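Local coordinates for peptidase M16 C-terminal domain-containing protein (Enterococcus faecalis, PDB 3D3Y) that is of unknown function but carries a peptidase M16 C-terminal domain and may bind a metal ion, at residues 325-328 against 329-332; 290-294 against 295-299. All blocks are in the same frame, centred on the assembly; numbering follows the deposited sequence.

In the fold
Contacts 1 and 2 are neighbouring surface elements, the start of one helix and the end of another with its following loop, both within the peptidase M16 inactive-domain region, with their centres about 12 Å apart and some 30 Å from the centre of the chain. Contact 2 comes first in sequence and finishes helix 289-295; contact 1 opens helix 326-341 after strands 303-309 and 314-321. The two meet through aliphatic groups: V329 CG1 lies 4.1 Å from V294 CG1, and L332 CB lies 4.0 Å from V294 CG2. At the margin of this patch L332 CD2 comes within 3.6 Å of E298 OE2. Bound 1,2-ethanediol, probably from the crystallisation liquor, lies about 4 Å from the N325 side chain.

Contact 1 of 2, residues 325-328 against 329-332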
loop_
_atom_site.group_PDB
_atom_site.type_symbol
_atom_site.label_atom_id
_atom_site.label_comp_id
_atom_site.label_asym_id
_atom_site.label_seq_id
_atom_site.Cartn_x
_atom_site.Cartn_y
_atom_site.Cartn_z
ATOM N N ASN A 325 -20.040 -24.247 9.716
ATOM C CA ASN A 325 -19.682 -23.704 11.030
ATOM C C ASN A 325 -19.749 -22.164 11.109
ATOM O O ASN A 325 -19.273 -21.566 12.083
ATOM C CB ASN A 325 -18.284 -24.212 11.440
ATOM C CG ASN A 325 -18.225 -25.732 11.650
ATOM O OD1 ASN A 325 -19.117 -26.318 12.261
ATOM N ND2 ASN A 325 -17.149 -26.363 11.190
ATOM N N ARG A 326 -20.348 -21.528 10.088
ATOM C CA ARG A 326 -20.359 -20.067 9.983
ATOM C C ARG A 326 -20.820 -19.386 11.273
ATOM O O ARG A 326 -20.108 -18.530 11.832
ATOM C CB ARG A 326 -21.234 -19.620 8.811
ATOM C CG ARG A 326 -21.532 -18.113 8.764
ATOM C CD ARG A 326 -22.855 -17.776 8.012
ATOM N NE ARG A 326 -22.915 -16.346 7.649
ATOM C CZ ARG A 326 -23.412 -15.376 8.419
ATOM N NH1 ARG A 326 -23.924 -15.657 9.618
ATOM N NH2 ARG A 326 -23.398 -14.111 7.994
ATOM N N ASN A 327 -21.998 -19.785 11.760
ATOM C CA ASN A 327 -22.596 -19.123 12.932
ATOM C C ASN A 327 -21.803 -19.406 14.187
ATOM O O ASN A 327 -21.575 -18.506 14.991
ATOM C CB ASN A 327 -24.079 -19.490 13.081
ATOM C CG ASN A 327 -24.910 -19.033 11.877
ATOM O OD1 ASN A 327 -24.744 -17.920 11.383
ATOM N ND2 ASN A 327 -25.783 -19.912 11.380
ATOM N N GLN A 328 -21.342 -20.638 14.354
ATOM C CA GLN A 328 -20.500 -20.942 15.517
ATOM C C GLN A 328 -19.161 -20.192 15.505
ATOM O O GLN A 328 -18.695 -19.728 16.555
ATOM C CB GLN A 328 -20.255 -22.436 15.651
ATOM C CG GLN A 328 -19.651 -22.798 16.977
ATOM C CD GLN A 328 -19.634 -24.276 17.214
ATOM O OE1 GLN A 328 -20.218 -25.057 16.442
ATOM N NE2 GLN A 328 -18.947 -24.691 18.289
ATOM N N VAL A 329 -18.537 -20.068 14.335
ATOM C CA VAL A 329 -17.324 -19.274 14.232
ATOM C C VAL A 329 -17.619 -17.793 14.569
ATOM O O VAL A 329 -16.841 -17.154 15.265
ATOM C CB VAL A 329 -16.657 -19.390 12.840
ATOM C CG1 VAL A 329 -15.474 -18.386 12.705
ATOM C CG2 VAL A 329 -16.150 -20.838 12.568
ATOM N N LEU A 330 -18.738 -17.243 14.107
ATOM C CA LEU A 330 -19.025 -15.843 14.446
ATOM C C LEU A 330 -19.194 -15.658 15.948
ATOM O O LEU A 330 -18.725 -14.670 16.504
ATOM C CB LEU A 330 -20.264 -15.353 13.719
ATOM C CG LEU A 330 -20.204 -15.228 12.206
ATOM C CD1 LEU A 330 -21.616 -14.879 11.733
ATOM C CD2 LEU A 330 -19.184 -14.125 11.846
ATOM N N ARG A 331 -19.865 -16.614 16.607
ATOM C CA ARG A 331 -20.044 -16.555 18.082
ATOM C C ARG A 331 -18.691 -16.663 18.821
ATOM O O ARG A 331 -18.441 -15.925 19.777
ATOM C CB ARG A 331 -21.038 -17.622 18.577
ATOM C CG ARG A 331 -22.485 -17.396 18.041
ATOM C CD ARG A 331 -23.530 -18.398 18.644
ATOM N NE ARG A 331 -23.460 -19.757 18.083
ATOM C CZ ARG A 331 -24.189 -20.223 17.057
ATOM N NH1 ARG A 331 -25.071 -19.452 16.419
ATOM N NH2 ARG A 331 -24.026 -21.478 16.652
ATOM N N LEU A 332 -17.824 -17.556 18.360
ATOM C CA LEU A 332 -16.504 -17.711 18.985
ATOM C C LEU A 332 -15.664 -16.429 18.881
ATOM O O LEU A 332 -15.026 -16.038 19.843
ATOM C CB LEU A 332 -15.736 -18.886 18.364
ATOM C CG LEU A 332 -16.264 -20.305 18.638
ATOM C CD1 LEU A 332 -15.562 -21.381 17.774
ATOM C CD2 LEU A 332 -16.166 -20.661 20.124
#
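The first two turns of helix 326-341 are built here, with N325 at the N-cap position and its backbone carbonyl starting the helical ladder. V329 N gives its hydrogen to N325 O at 2.8 Å, nearly straight at 168°, and the next three amides, L330, R331 and L332, repeat the i to i+4 pattern onto R326, N327 and Q328. V329 turns its CG2 methyl back over the start of the helix, 3.2 Å from N325 O. Its branched, apolar side chain suits this buried position, where it also packs on L257. R326 runs extended, its CG anti to the backbone N (chi1 169°), which brings the guanidinium beside L330, whose CD1 lies over one face, 3.2 Å from R326 NH1. At the edge of that same group, R326 NH1 donates to N327 OD1 at 3.0 Å, and the acceptor lies within the guanidinium plane; R326 NH2 forms a salt bridge with E245. The second arginine behaves differently. R331 bends at chi3 (-76°) and folds its guanidinium back over the backbone, while R331 NH1 approaches N327 CB at 3.5 Å. R326 reaches across the sheet side, touching L257, I415 and F417, whereas R331 is exposed. With N327 OD1 in the plane at NH1 and E245 at NH2, the R326 guanidinium is restricted in rotation and its positive charge is probably stabilised; the R331 side chain meets these turns by van der Waals contact alone, its guanidinium face lying over N327 O and Q328 N.

Contact 2 of 2, residues 290-294 against 295-299; sequences LFMNV and REKEH
Helix 289-295 ends in a widened, pi-type turn: R295 N and E296 N reach back five residues to L290 O and F291 O, the second bond 2.9 Å long and almost straight at 177°, while L290 O also accepts from V294 N. E296 then leaves helical geometry, and a weak bond joins E298 N to N293 O. On the outer side, F291 and R295 run side by side. The fully extended arginine chain lays its methylene CD over one ring face, a CH-pi contact 3.6 Å from the F291 centroid, while its charged end remains at the surface, nearly parallel at 22° from the ring plane, with R295 NH1 3.3 Å from F291 CE1. E296, bent at chi2 (-82°), sends OE2 obliquely to F291 CE2 at 3.3 Å. Lysine suits position 297 because its long methylene chain can pass over M292 O before NZ makes a weak 3.4 Å bond to N293 OD1; the other end of the amide, N293 ND2, is held by K289 O. Toward the protein, L290 and N293 pack on E336 of helix 326-341, and a backbone bond between V294 and L300 ties the turn to the loop before strand 303-309.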
loop_
_atom_site.group_PDB
_atom_site.type_symbol
_atom_site.label_atom_id
_atom_site.label_comp_id
_atom_site.label_asym_id
_atom_site.label_seq_id
_atom_site.Cartn_x
_atom_site.Cartn_y
_atom_site.Cartn_z
ATOM N N LEU A 290 -7.795 -15.416 18.725
ATOM C CA LEU A 290 -8.488 -16.133 17.650
ATOM C C LEU A 290 -7.688 -17.337 17.178
ATOM O O LEU A 290 -8.264 -18.415 16.930
ATOM C CB LEU A 290 -8.829 -15.195 16.486
ATOM C CG LEU A 290 -9.728 -13.972 16.777
ATOM C CD1 LEU A 290 -9.982 -13.230 15.492
ATOM C CD2 LEU A 290 -11.068 -14.387 17.432
ATOM N N PHE A 291 -6.359 -17.181 17.061
ATOM C CA PHE A 291 -5.537 -18.361 16.699
ATOM C C PHE A 291 -5.716 -19.451 17.737
ATOM O O PHE A 291 -6.020 -20.604 17.405
ATOM C CB PHE A 291 -4.045 -18.011 16.530
ATOM C CG PHE A 291 -3.239 -19.086 15.812
ATOM C CD1 PHE A 291 -2.863 -18.930 14.464
ATOM C CD2 PHE A 291 -2.861 -20.259 16.482
ATOM C CE1 PHE A 291 -2.094 -19.948 13.805
ATOM C CE2 PHE A 291 -2.107 -21.281 15.830
ATOM C CZ PHE A 291 -1.724 -21.118 14.505
HETATM N N MSE A 292 -5.541 -19.079 19.000
HETATM C CA MSE A 292 -5.575 -20.044 20.093
HETATM C C MSE A 292 -6.941 -20.656 20.403
HETATM O O MSE A 292 -7.013 -21.764 20.906
HETATM C CB MSE A 292 -4.965 -19.435 21.373
HETATM C CG MSE A 292 -3.486 -19.035 21.223
HETATM SE SE MSE A 292 -2.402 -20.626 20.736
HETATM C CE MSE A 292 -2.855 -21.798 22.213
ATOM N N ASN A 293 -8.021 -19.953 20.115
ATOM C CA ASN A 293 -9.347 -20.414 20.534
ATOM C C ASN A 293 -10.269 -20.834 19.402
ATOM O O ASN A 293 -11.082 -21.741 19.580
ATOM C CB ASN A 293 -10.025 -19.339 21.390
ATOM C CG ASN A 293 -9.383 -19.216 22.745
ATOM O OD1 ASN A 293 -9.655 -20.019 23.622
ATOM N ND2 ASN A 293 -8.486 -18.259 22.900
ATOM N N VAL A 294 -10.168 -20.182 18.251
ATOM C CA VAL A 294 -11.019 -20.582 17.119
ATOM C C VAL A 294 -10.276 -21.612 16.254
ATOM O O VAL A 294 -10.833 -22.635 15.898
ATOM C CB VAL A 294 -11.478 -19.405 16.244
ATOM C CG1 VAL A 294 -12.562 -19.889 15.250
ATOM C CG2 VAL A 294 -11.985 -18.241 17.093
ATOM N N ARG A 295 -9.020 -21.350 15.933
ATOM C CA ARG A 295 -8.242 -22.313 15.159
ATOM C C ARG A 295 -7.797 -23.522 15.995
ATOM O O ARG A 295 -8.142 -24.664 15.686
ATOM C CB ARG A 295 -7.027 -21.612 14.551
ATOM C CG ARG A 295 -6.162 -22.536 13.712
ATOM C CD ARG A 295 -4.961 -21.774 13.211
ATOM N NE ARG A 295 -4.106 -22.632 12.391
ATOM C CZ ARG A 295 -3.412 -22.209 11.334
ATOM N NH1 ARG A 295 -3.464 -20.926 10.943
ATOM N NH2 ARG A 295 -2.678 -23.074 10.659
ATOM N N GLU A 296 -7.000 -23.274 17.033
ATOM C CA GLU A 296 -6.668 -24.314 17.994
ATOM C C GLU A 296 -7.882 -24.459 18.915
ATOM O O GLU A 296 -8.832 -23.662 18.852
ATOM C CB GLU A 296 -5.429 -23.937 18.813
ATOM C CG GLU A 296 -4.223 -23.493 17.959
ATOM C CD GLU A 296 -3.413 -24.668 17.395
ATOM O OE1 GLU A 296 -3.566 -25.790 17.893
ATOM O OE2 GLU A 296 -2.602 -24.470 16.464
ATOM N N LYS A 297 -7.845 -25.485 19.750
ATOM C CA LYS A 297 -8.880 -25.744 20.745
ATOM C C LYS A 297 -10.221 -26.145 20.125
ATOM O O LYS A 297 -10.568 -27.321 20.166
ATOM C CB LYS A 297 -8.984 -24.592 21.753
ATOM C CG LYS A 297 -7.654 -24.372 22.492
ATOM C CD LYS A 297 -7.822 -23.560 23.755
ATOM C CE LYS A 297 -6.542 -22.825 24.101
ATOM N NZ LYS A 297 -6.890 -21.564 24.858
ATOM N N GLU A 298 -10.945 -25.203 19.520
ATOM C CA GLU A 298 -12.243 -25.550 18.932
ATOM C C GLU A 298 -12.105 -26.177 17.544
ATOM O O GLU A 298 -13.029 -26.824 17.079
ATOM C CB GLU A 298 -13.203 -24.351 18.901
ATOM C CG GLU A 298 -13.372 -23.639 20.236
ATOM C CD GLU A 298 -14.559 -24.110 21.059
ATOM O OE1 GLU A 298 -15.156 -25.180 20.746
ATOM O OE2 GLU A 298 -14.893 -23.379 22.031
ATOM N N HIS A 299 -10.948 -26.008 16.903
ATOM C CA HIS A 299 -10.697 -26.541 15.564
ATOM C C HIS A 299 -11.824 -26.151 14.568
ATOM O O HIS A 299 -12.269 -26.972 13.767
ATOM C CB HIS A 299 -10.484 -28.092 15.586
ATOM C CG HIS A 299 -9.536 -28.579 16.660
ATOM N ND1 HIS A 299 -8.247 -28.096 16.809
ATOM C CD2 HIS A 299 -9.692 -29.525 17.620
ATOM C CE1 HIS A 299 -7.659 -28.714 17.822
ATOM N NE2 HIS A 299 -8.515 -29.584 18.333
#